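Local atomic coordinates of sulfate transporter sulfate transporter family protein (PDB entry 4DGF), a protein that probably carries sulfate or related anions across the membrane as a SulP-family transporter, of which this chain is the cytoplasmic STAS domain. Residues L41-L45 with W74-E78. Sequence-based numbering, arbitrary orientation. Where two conformers were deposited one is given.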
ATOM      1  N   LEU A  41      -7.614  -0.556  -8.471  1.00 14.27           N
ATOM      2  CA  LEU A  41      -6.591   0.340  -7.940  1.00 15.68           C
ATOM      3  C   LEU A  41      -6.204   1.455  -8.972  1.00 17.68           C
ATOM      4  O   LEU A  41      -5.783   2.611  -8.610  1.00 15.04           O
ATOM      5  CB  LEU A  41      -5.320  -0.421  -7.522  1.00 17.08           C
ATOM      6  CG  LEU A  41      -4.192   0.448  -6.908  1.00 15.62           C
ATOM      7  CD1 LEU A  41      -4.656   1.201  -5.616  1.00 20.37           C
ATOM      8  CD2 LEU A  41      -3.011  -0.510  -6.642  1.00 18.53           C
ATOM      9  N   LYS A  42      -6.317   1.078 -10.253  1.00 18.61           N
ATOM     10  CA  LYS A  42      -5.896   2.013 -11.329  1.00 21.38           C
ATOM     11  C   LYS A  42      -6.528   3.343 -11.164  1.00 18.83           C
ATOM     12  O   LYS A  42      -7.753   3.506 -11.216  1.00 19.87           O
ATOM     13  CB  LYS A  42      -6.232   1.510 -12.745  1.00 26.18           C
ATOM     14  CG  LYS A  42      -5.393   2.290 -13.789  1.00 30.24           C
ATOM     15  CD  LYS A  42      -5.553   1.709 -15.171  1.00 36.40           C
ATOM     16  CE  LYS A  42      -4.371   2.201 -15.985  1.00 42.46           C
ATOM     17  NZ  LYS A  42      -4.758   2.473 -17.396  1.00 46.90           N
ATOM     18  N   GLY A  43      -5.676   4.368 -11.113  1.00 18.51           N
ATOM     19  CA  GLY A  43      -6.173   5.725 -11.157  1.00 17.64           C
ATOM     20  C   GLY A  43      -6.775   6.217  -9.856  1.00 18.98           C
ATOM     21  O   GLY A  43      -7.318   7.352  -9.811  1.00 18.24           O
ATOM     22  N   VAL A  44      -6.648   5.443  -8.767  1.00 15.72           N
ATOM     23  CA  VAL A  44      -7.218   5.877  -7.516  1.00 16.06           C
ATOM     24  C   VAL A  44      -6.687   7.238  -7.059  1.00 18.45           C
ATOM     25  O   VAL A  44      -7.461   8.038  -6.561  1.00 17.66           O
ATOM     26  CB  VAL A  44      -6.965   4.833  -6.416  1.00 16.37           C
ATOM     27  CG1 VAL A  44      -7.097   5.458  -5.031  1.00 16.49           C
ATOM     28  CG2 VAL A  44      -8.025   3.667  -6.534  1.00 17.13           C
ATOM     29  N   LEU A  45      -5.399   7.553  -7.248  1.00 17.31           N
ATOM     30  CA  LEU A  45      -4.971   8.869  -6.802  1.00 23.14           C
ATOM     31  C   LEU A  45      -5.518   9.993  -7.717  1.00 23.55           C
ATOM     32  O   LEU A  45      -5.593  11.111  -7.297  1.00 30.55           O
ATOM     33  CB  LEU A  45      -3.454   8.942  -6.707  1.00 26.40           C
ATOM     34  CG  LEU A  45      -2.723   8.564  -5.428  1.00 29.47           C
ATOM     35  CD1 LEU A  45      -1.298   9.048  -5.654  1.00 28.23           C
ATOM     36  CD2 LEU A  45      -3.244   9.171  -4.123  1.00 27.01           C
ATOM     37  N   TRP A  74       3.157  -0.961  -9.838  1.00 13.05           N
ATOM     38  CA  TRP A  74       4.238  -0.069 -10.297  1.00 14.28           C
ATOM     39  C   TRP A  74       3.633   1.251 -10.738  1.00 14.33           C
ATOM     40  O   TRP A  74       4.195   2.363 -10.406  1.00 14.01           O
ATOM     41  CB  TRP A  74       4.942  -0.541 -11.594  1.00 17.14           C
ATOM     42  CG  TRP A  74       6.027  -1.538 -11.363  1.00 17.50           C
ATOM     43  CD1 TRP A  74       6.062  -2.889 -11.724  1.00 18.72           C
ATOM     44  CD2 TRP A  74       7.306  -1.301 -10.743  1.00 17.57           C
ATOM     45  NE1 TRP A  74       7.257  -3.446 -11.393  1.00 17.95           N
ATOM     46  CE2 TRP A  74       8.025  -2.594 -10.778  1.00 18.53           C
ATOM     47  CE3 TRP A  74       7.943  -0.180 -10.186  1.00 22.55           C
ATOM     48  CZ2 TRP A  74       9.336  -2.751 -10.271  1.00 21.68           C
ATOM     49  CZ3 TRP A  74       9.223  -0.362  -9.661  1.00 22.88           C
ATOM     50  CH2 TRP A  74       9.907  -1.619  -9.708  1.00 23.13           C
ATOM     51  N   GLU A  75       2.552   1.188 -11.511  0.50 14.37           N
ATOM     52  CA  GLU A  75       2.003   2.448 -12.001  0.50 16.13           C
ATOM     53  C   GLU A  75       1.346   3.212 -10.840  0.50 15.23           C
ATOM     54  O   GLU A  75       1.302   4.425 -10.856  0.50 16.00           O
ATOM     55  CB  GLU A  75       1.050   2.230 -13.176  0.50 18.97           C
ATOM     56  CG  GLU A  75      -0.345   1.883 -12.740  0.50 22.90           C
ATOM     57  CD  GLU A  75      -1.378   1.945 -13.874  0.50 27.01           C
ATOM     58  OE1 GLU A  75      -1.425   3.004 -14.583  0.50 30.53           O
ATOM     59  OE2 GLU A  75      -2.151   0.943 -14.022  0.50 25.56           O
ATOM     60  N   PHE A  76       0.887   2.518  -9.795  1.00 13.30           N
ATOM     61  CA  PHE A  76       0.342   3.218  -8.696  1.00 13.51           C
ATOM     62  C   PHE A  76       1.444   3.962  -7.923  1.00 13.88           C
ATOM     63  O   PHE A  76       1.235   5.122  -7.469  1.00 12.75           O
ATOM     64  CB  PHE A  76      -0.435   2.277  -7.760  1.00 13.05           C
ATOM     65  CG  PHE A  76      -1.141   3.017  -6.672  1.00 14.93           C
ATOM     66  CD1 PHE A  76      -2.238   3.785  -6.939  1.00 15.55           C
ATOM     67  CD2 PHE A  76      -0.670   2.955  -5.376  1.00 16.35           C
ATOM     68  CE1 PHE A  76      -2.869   4.513  -5.926  1.00 16.39           C
ATOM     69  CE2 PHE A  76      -1.293   3.684  -4.349  1.00 19.77           C
ATOM     70  CZ  PHE A  76      -2.361   4.496  -4.647  1.00 17.61           C
ATOM     71  N   GLN A  77       2.574   3.291  -7.719  1.00 13.95           N
ATOM     72  CA  GLN A  77       3.692   3.939  -7.038  1.00 16.65           C
ATOM     73  C   GLN A  77       4.196   5.174  -7.826  1.00 16.21           C
ATOM     74  O   GLN A  77       4.497   6.166  -7.226  1.00 16.60           O
ATOM     75  CB  GLN A  77       4.759   2.831  -6.813  1.00 18.18           C
ATOM     76  CG  GLN A  77       5.951   3.228  -6.002  1.00 24.67           C
ATOM     77  CD  GLN A  77       7.030   3.859  -6.783  1.00 31.10           C
ATOM     78  OE1 GLN A  77       7.297   3.462  -7.915  1.00 39.79           O
ATOM     79  NE2 GLN A  77       7.766   4.808  -6.136  1.00 41.14           N
ATOM     80  N   GLU A  78       4.182   5.107  -9.141  1.00 15.26           N
ATOM     81  CA  GLU A  78       4.481   6.256 -10.043  1.00 16.13           C
ATOM     82  C   GLU A  78       3.528   7.389  -9.900  1.00 16.77           C
ATOM     83  O   GLU A  78       3.998   8.550  -9.784  1.00 15.15           O
ATOM     84  CB  GLU A  78       4.570   5.801 -11.485  1.00 19.73           C
ATOM     85  CG  GLU A  78       5.853   4.981 -11.665  1.00 27.10           C
ATOM     86  CD  GLU A  78       6.143   4.730 -13.124  1.00 35.67           C
ATOM     87  OE1 GLU A  78       5.890   5.660 -13.946  1.00 46.38           O
ATOM     88  OE2 GLU A  78       6.616   3.606 -13.443  1.00 41.23           O
TER
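Leu41 lies over one face of the Phe76 ring, its CD1 methyl 3.9 Å from the ring centroid and only 15° off the ring normal, a CH-pi contact displaced slightly toward the rim. Its other branch, CD2, rests against the root of the aromatic side chain, 4.0 Å from Phe76 CB, and the two side chains meet at about a right angle. Phe76 holds CG anti to its own backbone N (chi1 -174°), which carries the ring from helix 67-83 to the turn that follows helix 35-41. There the CE1 corner meets two more aliphatic groups obliquely, Val44 CB and, 4.1 Å from Phe76 CE1, Leu45 CG. A type II turn, closed by the backbone hydrogen bond from Val44 N to Leu41 O (3.0 Å), sets Leu41 and Val44 beside the ring, and Leu45 follows directly after it. Phe55 of the central strand 54-58 adds an edge-to-face partner and Leu87 of strand 86-90 also touches Phe76, so helix 67-83 packs on the parallel sheet of the STAS fold through this ring. A leucine in place of Phe76 would probably leave the Leu41 methyl without an aromatic face and open a gap beside Val44 and Leu45. Closer to solvent, Glu75 was modelled in two conformations; in one, Lys42 CE lies 3.2 Å from Glu75 OE2, an approach therefore doubtful. With no hydrogen bond joining the segments, their association rests on apolar packing round one phenylalanine, and the opposite charges at its margin would probably add at most a weak attraction that varies with the Glu75 conformer.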